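Local structure of ABC transporter, substrate binding protein (Aeropyrum pernix, 3EAF) at residues Leu30-Phe35 against Phe294-Leu300; Val77-Trp83 against Ile100-Ser106; Val266-Ile272 against Leu331-Thr335. The protein probably serves as the extracytoplasmic substrate-binding component of an ABC transporter, capturing a solute outside the membrane for uptake, and carries a bound magnesium ion. All coordinates share one frame; numbering follows the deposited sequence.

Interaction 1. Residues Leu30-Phe35 against Phe294-Leu300; sequences LAFKYF and FVNVWLL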
loop_
_atom_site.group_PDB
_atom_site.type_symbol
_atom_site.label_atom_id
_atom_site.label_comp_id
_atom_site.label_asym_id
_atom_site.label_seq_id
_atom_site.Cartn_x
_atom_site.Cartn_y
_atom_site.Cartn_z
ATOM N N LEU A 30 9.306 -2.090 -14.215
ATOM C CA LEU A 30 8.632 -2.903 -15.228
ATOM C C LEU A 30 7.547 -2.113 -15.945
ATOM O O LEU A 30 7.463 -2.146 -17.168
ATOM C CB LEU A 30 8.016 -4.163 -14.622
ATOM C CG LEU A 30 8.890 -5.408 -14.469
ATOM C CD1 LEU A 30 8.019 -6.539 -13.944
ATOM C CD2 LEU A 30 9.572 -5.796 -15.789
ATOM N N ALA A 31 6.729 -1.398 -15.177
ATOM C CA ALA A 31 5.622 -0.606 -15.730
ATOM C C ALA A 31 6.090 0.554 -16.605
ATOM O O ALA A 31 5.549 0.763 -17.692
ATOM C CB ALA A 31 4.709 -0.103 -14.615
ATOM N N PHE A 32 7.084 1.303 -16.133
ATOM C CA PHE A 32 7.674 2.375 -16.932
ATOM C C PHE A 32 8.187 1.842 -18.275
ATOM O O PHE A 32 7.878 2.399 -19.338
ATOM C CB PHE A 32 8.809 3.062 -16.176
ATOM C CG PHE A 32 8.349 4.070 -15.147
ATOM C CD1 PHE A 32 7.479 5.108 -15.496
ATOM C CD2 PHE A 32 8.826 4.005 -13.837
ATOM C CE1 PHE A 32 7.066 6.053 -14.542
ATOM C CE2 PHE A 32 8.422 4.945 -12.868
ATOM C CZ PHE A 32 7.547 5.970 -13.222
ATOM N N LYS A 33 8.959 0.760 -18.227
ATOM C CA LYS A 33 9.537 0.197 -19.442
ATOM C C LYS A 33 8.445 -0.359 -20.355
ATOM O O LYS A 33 8.502 -0.168 -21.573
ATOM C CB LYS A 33 10.569 -0.886 -19.117
ATOM C CG LYS A 33 11.813 -0.372 -18.392
ATOM C CD LYS A 33 12.689 -1.535 -17.974
ATOM C CE LYS A 33 14.038 -1.081 -17.424
ATOM N NZ LYS A 33 14.913 -2.266 -17.206
ATOM N N TYR A 34 7.452 -1.021 -19.757
ATOM C CA TYR A 34 6.342 -1.625 -20.500
ATOM C C TYR A 34 5.548 -0.602 -21.284
ATOM O O TYR A 34 5.446 -0.709 -22.507
ATOM C CB TYR A 34 5.409 -2.400 -19.570
ATOM C CG TYR A 34 4.253 -3.099 -20.263
ATOM C CD1 TYR A 34 4.455 -4.271 -20.998
ATOM C CD2 TYR A 34 2.959 -2.595 -20.176
ATOM C CE1 TYR A 34 3.393 -4.919 -21.628
ATOM C CE2 TYR A 34 1.886 -3.233 -20.805
ATOM C CZ TYR A 34 2.108 -4.394 -21.523
ATOM O OH TYR A 34 1.050 -5.023 -22.140
ATOM N N PHE A 35 4.993 0.387 -20.586
ATOM C CA PHE A 35 4.125 1.366 -21.230
ATOM C C PHE A 35 4.885 2.287 -22.190
ATOM O O PHE A 35 4.353 2.658 -23.245
ATOM C CB PHE A 35 3.297 2.143 -20.201
ATOM C CG PHE A 35 2.296 1.285 -19.460
ATOM C CD1 PHE A 35 1.211 0.722 -20.130
ATOM C CD2 PHE A 35 2.445 1.035 -18.098
ATOM C CE1 PHE A 35 0.288 -0.075 -19.454
ATOM C CE2 PHE A 35 1.520 0.239 -17.407
ATOM C CZ PHE A 35 0.448 -0.317 -18.088
ATOM N N PHE A 294 3.683 -1.653 -9.965
ATOM C CA PHE A 294 3.148 -1.573 -11.323
ATOM C C PHE A 294 1.893 -0.698 -11.393
ATOM O O PHE A 294 1.781 0.164 -12.267
ATOM C CB PHE A 294 2.852 -2.983 -11.854
ATOM C CG PHE A 294 2.725 -3.064 -13.355
ATOM C CD1 PHE A 294 3.826 -3.398 -14.144
ATOM C CD2 PHE A 294 1.500 -2.831 -13.980
ATOM C CE1 PHE A 294 3.706 -3.488 -15.542
ATOM C CE2 PHE A 294 1.374 -2.918 -15.368
ATOM C CZ PHE A 294 2.476 -3.238 -16.145
ATOM N N VAL A 295 0.957 -0.919 -10.469
ATOM C CA VAL A 295 -0.317 -0.190 -10.486
ATOM C C VAL A 295 -0.188 1.300 -10.188
ATOM O O VAL A 295 -1.011 2.089 -10.659
ATOM C CB VAL A 295 -1.409 -0.824 -9.579
ATOM C CG1 VAL A 295 -1.781 -2.225 -10.085
ATOM C CG2 VAL A 295 -0.999 -0.827 -8.092
ATOM N N ASN A 296 0.829 1.690 -9.416
ATOM C CA ASN A 296 1.088 3.113 -9.192
ATOM C C ASN A 296 1.506 3.820 -10.479
ATOM O O ASN A 296 0.983 4.882 -10.810
ATOM C CB ASN A 296 2.099 3.343 -8.056
ATOM C CG ASN A 296 1.458 3.207 -6.669
ATOM O OD1 ASN A 296 0.324 2.745 -6.547
ATOM N ND2 ASN A 296 2.183 3.612 -5.626
ATOM N N VAL A 297 2.422 3.208 -11.219
ATOM C CA VAL A 297 2.836 3.743 -12.516
ATOM C C VAL A 297 1.651 3.742 -13.494
ATOM O O VAL A 297 1.430 4.728 -14.209
ATOM C CB VAL A 297 4.034 2.953 -13.087
ATOM C CG1 VAL A 297 4.361 3.394 -14.501
ATOM C CG2 VAL A 297 5.255 3.106 -12.160
ATOM N N TRP A 298 0.883 2.651 -13.495
ATOM C CA TRP A 298 -0.250 2.504 -14.414
ATOM C C TRP A 298 -1.296 3.590 -14.193
ATOM O O TRP A 298 -1.878 4.094 -15.156
ATOM C CB TRP A 298 -0.908 1.131 -14.264
ATOM C CG TRP A 298 -1.682 0.655 -15.477
ATOM C CD1 TRP A 298 -2.030 1.383 -16.591
ATOM C CD2 TRP A 298 -2.215 -0.658 -15.680
ATOM N NE1 TRP A 298 -2.728 0.591 -17.477
ATOM C CE2 TRP A 298 -2.862 -0.662 -16.939
ATOM C CE3 TRP A 298 -2.211 -1.838 -14.917
ATOM C CZ2 TRP A 298 -3.504 -1.799 -17.449
ATOM C CZ3 TRP A 298 -2.842 -2.974 -15.437
ATOM C CH2 TRP A 298 -3.469 -2.942 -16.693
ATOM N N LEU A 299 -1.549 3.936 -12.930
ATOM C CA LEU A 299 -2.477 5.016 -12.620
ATOM C C LEU A 299 -2.016 6.322 -13.269
ATOM O O LEU A 299 -2.829 7.069 -13.805
ATOM C CB LEU A 299 -2.649 5.191 -11.099
ATOM C CG LEU A 299 -3.651 6.268 -10.645
ATOM C CD1 LEU A 299 -5.098 5.857 -10.974
ATOM C CD2 LEU A 299 -3.497 6.572 -9.158
ATOM N N LEU A 300 -0.713 6.594 -13.211
ATOM C CA LEU A 300 -0.129 7.749 -13.891
ATOM C C LEU A 300 -0.348 7.694 -15.414
ATOM O O LEU A 300 -0.731 8.697 -16.030
ATOM C CB LEU A 300 1.367 7.862 -13.566
ATOM C CG LEU A 300 2.181 8.924 -14.304
ATOM C CD1 LEU A 300 1.722 10.329 -13.917
ATOM C CD2 LEU A 300 3.668 8.740 -14.040
#
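Phe294 pushes its ring into helix 18-38 as a knob into a hole lined by Leu30, Ala31, Tyr34 and Phe35, an example of knobs-into-holes packing by an aromatic knob. Ala31 supplies the floor: its CB sits over one face of the ring, 3.7 Å from the centroid of Phe294. Being so small, it also lets the second helix come close, and Ala31 CB meets Val297 CB at 3.5 Å, tighter than usual for two carbons. Tyr34 CD2 lies at the edge of the Phe294 ring, while its hydroxyl is bound beyond the contact by Glu274.

Phe35 is the second aromatic element. Its ring leans obliquely against that of Phe294 and sets CZ over one face of the Trp298 indole, 3.4 Å from CD1; the plane of the five-membered ring is inclined at 38° to that of Phe35. The indole is placed for this by a chi1 of -157°, which carries CG away from the backbone N. Toward the other flank, Val297 lays CG2 over a face of Phe32, 3.9 Å from the centroid of that ring, and Leu300 CD2 stands at the ring's edge. Tyr52 stacks on Phe32 from outside the pair.

The helix segments cross at -41° with axes 8.8 Å apart. No hydrogen bond links them, so the largely buried join between helices 18-38 and 288-304 rests on aromatic pairs, CH-pi and apolar contacts, which suggests that the fit of the side chains, rather than polar pairing, governs how the helices meet.

Interaction 2. Residues Val77-Trp83 against Ile100-Ser106; sequences VIAIIGW and ITYISAS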
loop_
_atom_site.group_PDB
_atom_site.type_symbol
_atom_site.label_atom_id
_atom_site.label_comp_id
_atom_site.label_asym_id
_atom_site.label_seq_id
_atom_site.Cartn_x
_atom_site.Cartn_y
_atom_site.Cartn_z
ATOM N N VAL A 77 10.516 17.405 -12.525
ATOM C CA VAL A 77 9.505 16.344 -12.669
ATOM C C VAL A 77 8.095 16.919 -12.551
ATOM O O VAL A 77 7.897 17.936 -11.886
ATOM C CB VAL A 77 9.695 15.185 -11.645
ATOM C CG1 VAL A 77 11.081 14.554 -11.789
ATOM C CG2 VAL A 77 9.449 15.656 -10.207
ATOM N N ILE A 78 7.125 16.284 -13.214
ATOM C CA ILE A 78 5.721 16.694 -13.089
ATOM C C ILE A 78 4.930 15.682 -12.264
ATOM O O ILE A 78 3.745 15.879 -11.985
ATOM C CB ILE A 78 5.017 16.921 -14.472
ATOM C CG1 ILE A 78 5.113 15.676 -15.363
ATOM C CG2 ILE A 78 5.598 18.151 -15.181
ATOM C CD1 ILE A 78 4.146 15.691 -16.532
ATOM N N ALA A 79 5.599 14.595 -11.891
ATOM C CA ALA A 79 4.992 13.543 -11.085
ATOM C C ALA A 79 6.077 12.746 -10.370
ATOM O O ALA A 79 7.202 12.649 -10.856
ATOM C CB ALA A 79 4.125 12.619 -11.958
ATOM N N ILE A 80 5.727 12.200 -9.207
ATOM C CA ILE A 80 6.610 11.316 -8.453
ATOM C C ILE A 80 5.843 10.079 -8.021
ATOM O O ILE A 80 4.718 10.173 -7.504
ATOM C CB ILE A 80 7.209 12.008 -7.195
ATOM C CG1 ILE A 80 8.145 13.149 -7.608
ATOM C CG2 ILE A 80 7.971 10.996 -6.322
ATOM C CD1 ILE A 80 8.470 14.134 -6.473
ATOM N N ILE A 81 6.458 8.925 -8.256
ATOM C CA ILE A 81 5.986 7.657 -7.731
ATOM C C ILE A 81 6.773 7.435 -6.451
ATOM O O ILE A 81 7.982 7.162 -6.494
ATOM C CB ILE A 81 6.213 6.506 -8.748
ATOM C CG1 ILE A 81 5.531 6.828 -10.095
ATOM C CG2 ILE A 81 5.771 5.144 -8.167
ATOM C CD1 ILE A 81 3.996 6.924 -10.056
ATOM N N GLY A 82 6.096 7.586 -5.314
ATOM C CA GLY A 82 6.770 7.643 -4.021
ATOM C C GLY A 82 6.571 6.446 -3.114
ATOM O O GLY A 82 6.056 5.406 -3.535
ATOM N N TRP A 83 6.968 6.611 -1.852
ATOM C CA TRP A 83 7.054 5.493 -0.922
ATOM C C TRP A 83 6.478 5.785 0.485
ATOM O O TRP A 83 5.273 5.646 0.696
ATOM C CB TRP A 83 8.498 4.947 -0.867
ATOM C CG TRP A 83 8.658 3.739 0.016
ATOM C CD1 TRP A 83 9.288 3.681 1.232
ATOM C CD2 TRP A 83 8.151 2.419 -0.237
ATOM N NE1 TRP A 83 9.206 2.403 1.749
ATOM C CE2 TRP A 83 8.518 1.610 0.864
ATOM C CE3 TRP A 83 7.424 1.844 -1.291
ATOM C CZ2 TRP A 83 8.178 0.254 0.944
ATOM C CZ3 TRP A 83 7.089 0.490 -1.210
ATOM C CH2 TRP A 83 7.461 -0.286 -0.096
ATOM N N ILE A 100 3.165 18.999 -8.249
ATOM C CA ILE A 100 3.710 17.706 -8.671
ATOM C C ILE A 100 2.763 16.592 -8.217
ATOM O O ILE A 100 2.511 16.439 -7.011
ATOM C CB ILE A 100 5.140 17.479 -8.090
ATOM C CG1 ILE A 100 6.113 18.543 -8.627
ATOM C CG2 ILE A 100 5.648 16.054 -8.388
ATOM C CD1 ILE A 100 7.538 18.470 -8.049
ATOM N N THR A 101 2.215 15.842 -9.175
ATOM C CA THR A 101 1.328 14.708 -8.867
ATOM C C THR A 101 2.127 13.615 -8.146
ATOM O O THR A 101 3.167 13.166 -8.636
ATOM C CB THR A 101 0.636 14.144 -10.139
ATOM O OG1 THR A 101 -0.379 15.053 -10.576
ATOM C CG2 THR A 101 -0.018 12.788 -9.860
ATOM N N TYR A 102 1.634 13.197 -6.982
ATOM C CA TYR A 102 2.393 12.302 -6.114
ATOM C C TYR A 102 1.585 11.043 -5.835
ATOM O O TYR A 102 0.553 11.097 -5.157
ATOM C CB TYR A 102 2.740 13.020 -4.801
ATOM C CG TYR A 102 4.018 12.547 -4.139
ATOM C CD1 TYR A 102 5.188 13.287 -4.253
ATOM C CD2 TYR A 102 4.051 11.371 -3.397
ATOM C CE1 TYR A 102 6.368 12.868 -3.654
ATOM C CE2 TYR A 102 5.238 10.937 -2.788
ATOM C CZ TYR A 102 6.385 11.698 -2.924
ATOM O OH TYR A 102 7.559 11.294 -2.338
ATOM N N ILE A 103 2.052 9.920 -6.378
ATOM C CA ILE A 103 1.391 8.634 -6.210
ATOM C C ILE A 103 2.269 7.732 -5.353
ATOM O O ILE A 103 3.381 7.356 -5.754
ATOM C CB ILE A 103 1.074 7.952 -7.567
ATOM C CG1 ILE A 103 0.236 8.887 -8.452
ATOM C CG2 ILE A 103 0.351 6.613 -7.329
ATOM C CD1 ILE A 103 0.125 8.472 -9.924
ATOM N N SER A 104 1.759 7.374 -4.176
ATOM C CA SER A 104 2.589 6.768 -3.148
ATOM C C SER A 104 2.213 5.342 -2.805
ATOM O O SER A 104 1.052 4.940 -2.907
ATOM C CB SER A 104 2.563 7.626 -1.879
ATOM O OG SER A 104 1.234 7.827 -1.420
ATOM N N ALA A 105 3.225 4.584 -2.403
ATOM C CA ALA A 105 3.031 3.321 -1.722
ATOM C C ALA A 105 2.367 3.522 -0.359
ATOM O O ALA A 105 1.635 2.652 0.105
ATOM C CB ALA A 105 4.341 2.617 -1.563
ATOM N N SER A 106 2.624 4.658 0.284
ATOM C CA SER A 106 1.892 5.012 1.501
ATOM C C SER A 106 0.420 5.203 1.172
ATOM O O SER A 106 0.080 5.948 0.252
ATOM C CB SER A 106 2.418 6.303 2.118
ATOM O OG SER A 106 1.545 6.721 3.162
HETATM O O HOH W 1 7.459 9.274 -0.681
#
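Thr101 is bonded to two residues of the facing strand, its N giving to Ile78 O (3.2 Å) and its O taking from Ile80 N (2.8 Å), in a parallel pair whose backbone groups are satisfied in turn along the ladder. The bond from Ile80 N is the straighter of these, as is the next, in which Ile103 N meets Ile80 O at 2.9 Å. Gly82 N then donates to Ile103 O at 2.8 Å, and Ala105 N to Gly82 O. Beyond the strands, Ser106 N makes a weak bond to Trp83 O.

Strands 79-82 and 101-104 are the two arms of a beta-alpha-beta unit closed by helix 85-98, the repeating element of the Rossmann-like lobes of periplasmic binding proteins. On the other side of strand 79-82 runs strand 3-11, whose Gly8 and Leu10 take up the backbone of Ala79 and Ile81.

Tyr102 shares its side of the sheet with Ile80, whose CG2 lies 3.6 Å from Tyr102 CE1 and off-centre over the ring. Tyr102's chi1 of -151° brings the ring across toward the neighbouring strand, where its CE2 stands 3.8 Å from Gly82 CA, a place with no room for a side chain on the glycine. The phenol OH meets a water at 2.6 Å, and that water accepts from Trp83 N. With an alanine here, Ile80 would probably lose the ring lying against its CG2, and the water on Trp83 N its phenol partner.

Among the polar side chains, Ser104 OG gives its proton to a lone pair of Ser106 O, lying in the plane of that carbonyl. Thr101 OG1 is bonded to Gly317 O, Trp83 NE1 to Thr17, and Ser106 OG to Thr85 and Ser108.

Interaction 3. Residues Val266-Ile272 against Leu331-Thr335; sequences VEGIQTI and LGGIT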
loop_
_atom_site.group_PDB
_atom_site.type_symbol
_atom_site.label_atom_id
_atom_site.label_comp_id
_atom_site.label_asym_id
_atom_site.label_seq_id
_atom_site.Cartn_x
_atom_site.Cartn_y
_atom_site.Cartn_z
ATOM N N VAL A 266 -6.909 -12.469 -14.706
ATOM C CA VAL A 266 -7.051 -11.029 -14.536
ATOM C C VAL A 266 -6.176 -10.305 -15.554
ATOM O O VAL A 266 -4.968 -10.553 -15.631
ATOM C CB VAL A 266 -6.735 -10.581 -13.073
ATOM C CG1 VAL A 266 -6.768 -9.067 -12.953
ATOM C CG2 VAL A 266 -7.739 -11.211 -12.098
ATOM N N GLU A 267 -6.805 -9.419 -16.326
ATOM C CA GLU A 267 -6.160 -8.692 -17.420
ATOM C C GLU A 267 -4.883 -7.983 -16.957
ATOM O O GLU A 267 -3.818 -8.146 -17.568
ATOM C CB GLU A 267 -7.158 -7.713 -18.063
ATOM C CG GLU A 267 -6.795 -7.220 -19.467
ATOM C CD GLU A 267 -5.788 -6.073 -19.456
ATOM O OE1 GLU A 267 -5.643 -5.422 -18.399
ATOM O OE2 GLU A 267 -5.137 -5.825 -20.501
ATOM N N GLY A 268 -4.989 -7.231 -15.860
ATOM C CA GLY A 268 -3.865 -6.461 -15.317
ATOM C C GLY A 268 -2.709 -7.316 -14.831
ATOM O O GLY A 268 -1.553 -6.928 -14.977
ATOM N N ILE A 269 -3.023 -8.474 -14.253
ATOM C CA ILE A 269 -2.016 -9.477 -13.895
ATOM C C ILE A 269 -1.318 -10.033 -15.152
ATOM O O ILE A 269 -0.094 -10.210 -15.167
ATOM C CB ILE A 269 -2.632 -10.638 -13.045
ATOM C CG1 ILE A 269 -3.138 -10.125 -11.683
ATOM C CG2 ILE A 269 -1.629 -11.768 -12.836
ATOM C CD1 ILE A 269 -2.072 -9.453 -10.809
ATOM N N GLN A 270 -2.093 -10.298 -16.203
ATOM C CA GLN A 270 -1.515 -10.743 -17.479
ATOM C C GLN A 270 -0.687 -9.652 -18.167
ATOM O O GLN A 270 0.275 -9.954 -18.880
ATOM C CB GLN A 270 -2.592 -11.303 -18.417
ATOM C CG GLN A 270 -3.154 -12.653 -17.964
ATOM C CD GLN A 270 -2.071 -13.696 -17.696
ATOM O OE1 GLN A 270 -1.117 -13.831 -18.456
ATOM N NE2 GLN A 270 -2.220 -14.428 -16.614
ATOM N N THR A 271 -1.067 -8.393 -17.945
ATOM C CA THR A 271 -0.305 -7.239 -18.424
ATOM C C THR A 271 1.086 -7.199 -17.770
ATOM O O THR A 271 2.094 -6.966 -18.443
ATOM C CB THR A 271 -1.088 -5.925 -18.170
ATOM O OG1 THR A 271 -2.282 -5.916 -18.971
ATOM C CG2 THR A 271 -0.256 -4.700 -18.499
ATOM N N ILE A 272 1.130 -7.440 -16.460
ATOM C CA ILE A 272 2.392 -7.508 -15.720
ATOM C C ILE A 272 3.263 -8.679 -16.202
ATOM O O ILE A 272 4.464 -8.516 -16.407
ATOM C CB ILE A 272 2.171 -7.545 -14.172
ATOM C CG1 ILE A 272 1.417 -6.283 -13.724
ATOM C CG2 ILE A 272 3.521 -7.671 -13.433
ATOM C CD1 ILE A 272 0.971 -6.250 -12.256
ATOM N N LEU A 331 -7.667 -0.627 -13.451
ATOM C CA LEU A 331 -6.315 -1.075 -13.737
ATOM C C LEU A 331 -6.332 -2.569 -14.032
ATOM O O LEU A 331 -5.803 -3.380 -13.270
ATOM C CB LEU A 331 -5.381 -0.721 -12.570
ATOM C CG LEU A 331 -4.675 0.649 -12.525
ATOM C CD1 LEU A 331 -5.337 1.767 -13.354
ATOM C CD2 LEU A 331 -4.488 1.101 -11.084
ATOM N N GLY A 332 -6.973 -2.919 -15.146
ATOM C CA GLY A 332 -7.076 -4.311 -15.590
ATOM C C GLY A 332 -7.710 -5.244 -14.574
ATOM O O GLY A 332 -7.422 -6.440 -14.560
ATOM N N GLY A 333 -8.572 -4.691 -13.723
ATOM C CA GLY A 333 -9.301 -5.468 -12.723
ATOM C C GLY A 333 -8.444 -6.002 -11.589
ATOM O O GLY A 333 -8.805 -6.988 -10.950
ATOM N N ILE A 334 -7.307 -5.352 -11.338
ATOM C CA ILE A 334 -6.408 -5.757 -10.255
ATOM C C ILE A 334 -6.933 -5.323 -8.890
ATOM O O ILE A 334 -6.819 -6.070 -7.910
ATOM C CB ILE A 334 -4.980 -5.177 -10.442
ATOM C CG1 ILE A 334 -4.257 -5.871 -11.607
ATOM C CG2 ILE A 334 -4.172 -5.283 -9.140
ATOM C CD1 ILE A 334 -2.909 -5.206 -11.979
ATOM N N THR A 335 -7.493 -4.114 -8.832
ATOM C CA THR A 335 -7.983 -3.542 -7.572
ATOM C C THR A 335 -9.354 -4.124 -7.198
ATOM O O THR A 335 -10.105 -4.578 -8.075
ATOM C CB THR A 335 -8.008 -1.984 -7.598
ATOM O OG1 THR A 335 -8.847 -1.514 -8.663
ATOM C CG2 THR A 335 -6.598 -1.421 -7.793
#
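Gly268 and Gly332 face each other with their CA atoms 3.9 Å apart, an approach that illustrates how glycines allow a turn to be pressed against the start of a helix. One hydrogen bond fixes the junction: Gly268 N, in the first turn of helix 267-278, donates to Gly332 O at 2.9 Å, with the donor tilted 17° from the carbonyl plane. A side chain on Gly268 would run into Leu331 O and Ile334 CG1, and one on Gly332 into Gly268 N and the Glu267 carboxylate.

The turn itself is type I', from Leu331 to Ile334, closed by Ile334 N bonding to Leu331 O; its two central glycines both have positive phi.

Packing is close round this bond. Val266, at the N-cap position, brings CG1 to 3.1 Å from Gly332 O, and the same methyl lies near Gly333 O. Ile334 reaches over the bare backbone of Gly268 with CG1 beside its own backbone N (chi1 -71°), bringing CD1 to 3.6 Å from Gly268 C. Farther along, the same CD1 meets Ile272 CD1 at 4.0 Å, the two side chains crossing at a slant, and Ile269 CD1 completes the apolar patch more loosely, 4.3 Å from Ile334 CG1.

The solvent side is thinner. Glu267 bends at chi2 and lays OE1 3.3 Å from Gly332 CA, a touch without a hydrogen bond at the exposed margin, where Gly333 is also exposed; Gly333 N is held by Asp330.

Helix 288-304 backs both partners: Val291 and Val295 pack on Ile334, Phe294 on Ile272 and Trp298 on Glu267, while the backbone of Ile334 pairs with that of Ile258, so the turn lies between this helix and the beginning of helix 267-278.

Helix 288-304 is the element that ties the three contacts together. Interactions 1 and 2 have centres about 12 Å apart and touch through Asn296, whose ND2 probably hydrogen-bonds Ser104 O, 3.2 Å away. The centres of interactions 1 and 3 are also about 12 Å apart, and the two join where Tyr34 packs on Thr271 and Trp298 on Gly268. Interactions 2 and 3 do not touch, with centres about 21 Å apart and nearest atoms about 8 Å apart. Along the chain, interaction 2 nests inside the loop closed by interaction 1, whereas interactions 1 and 3 alternate. Residues from the later part of the sequence thus return to pack beside the N-terminal six-stranded sheet, consistent with the chain crossing between lobes in periplasmic binding proteins.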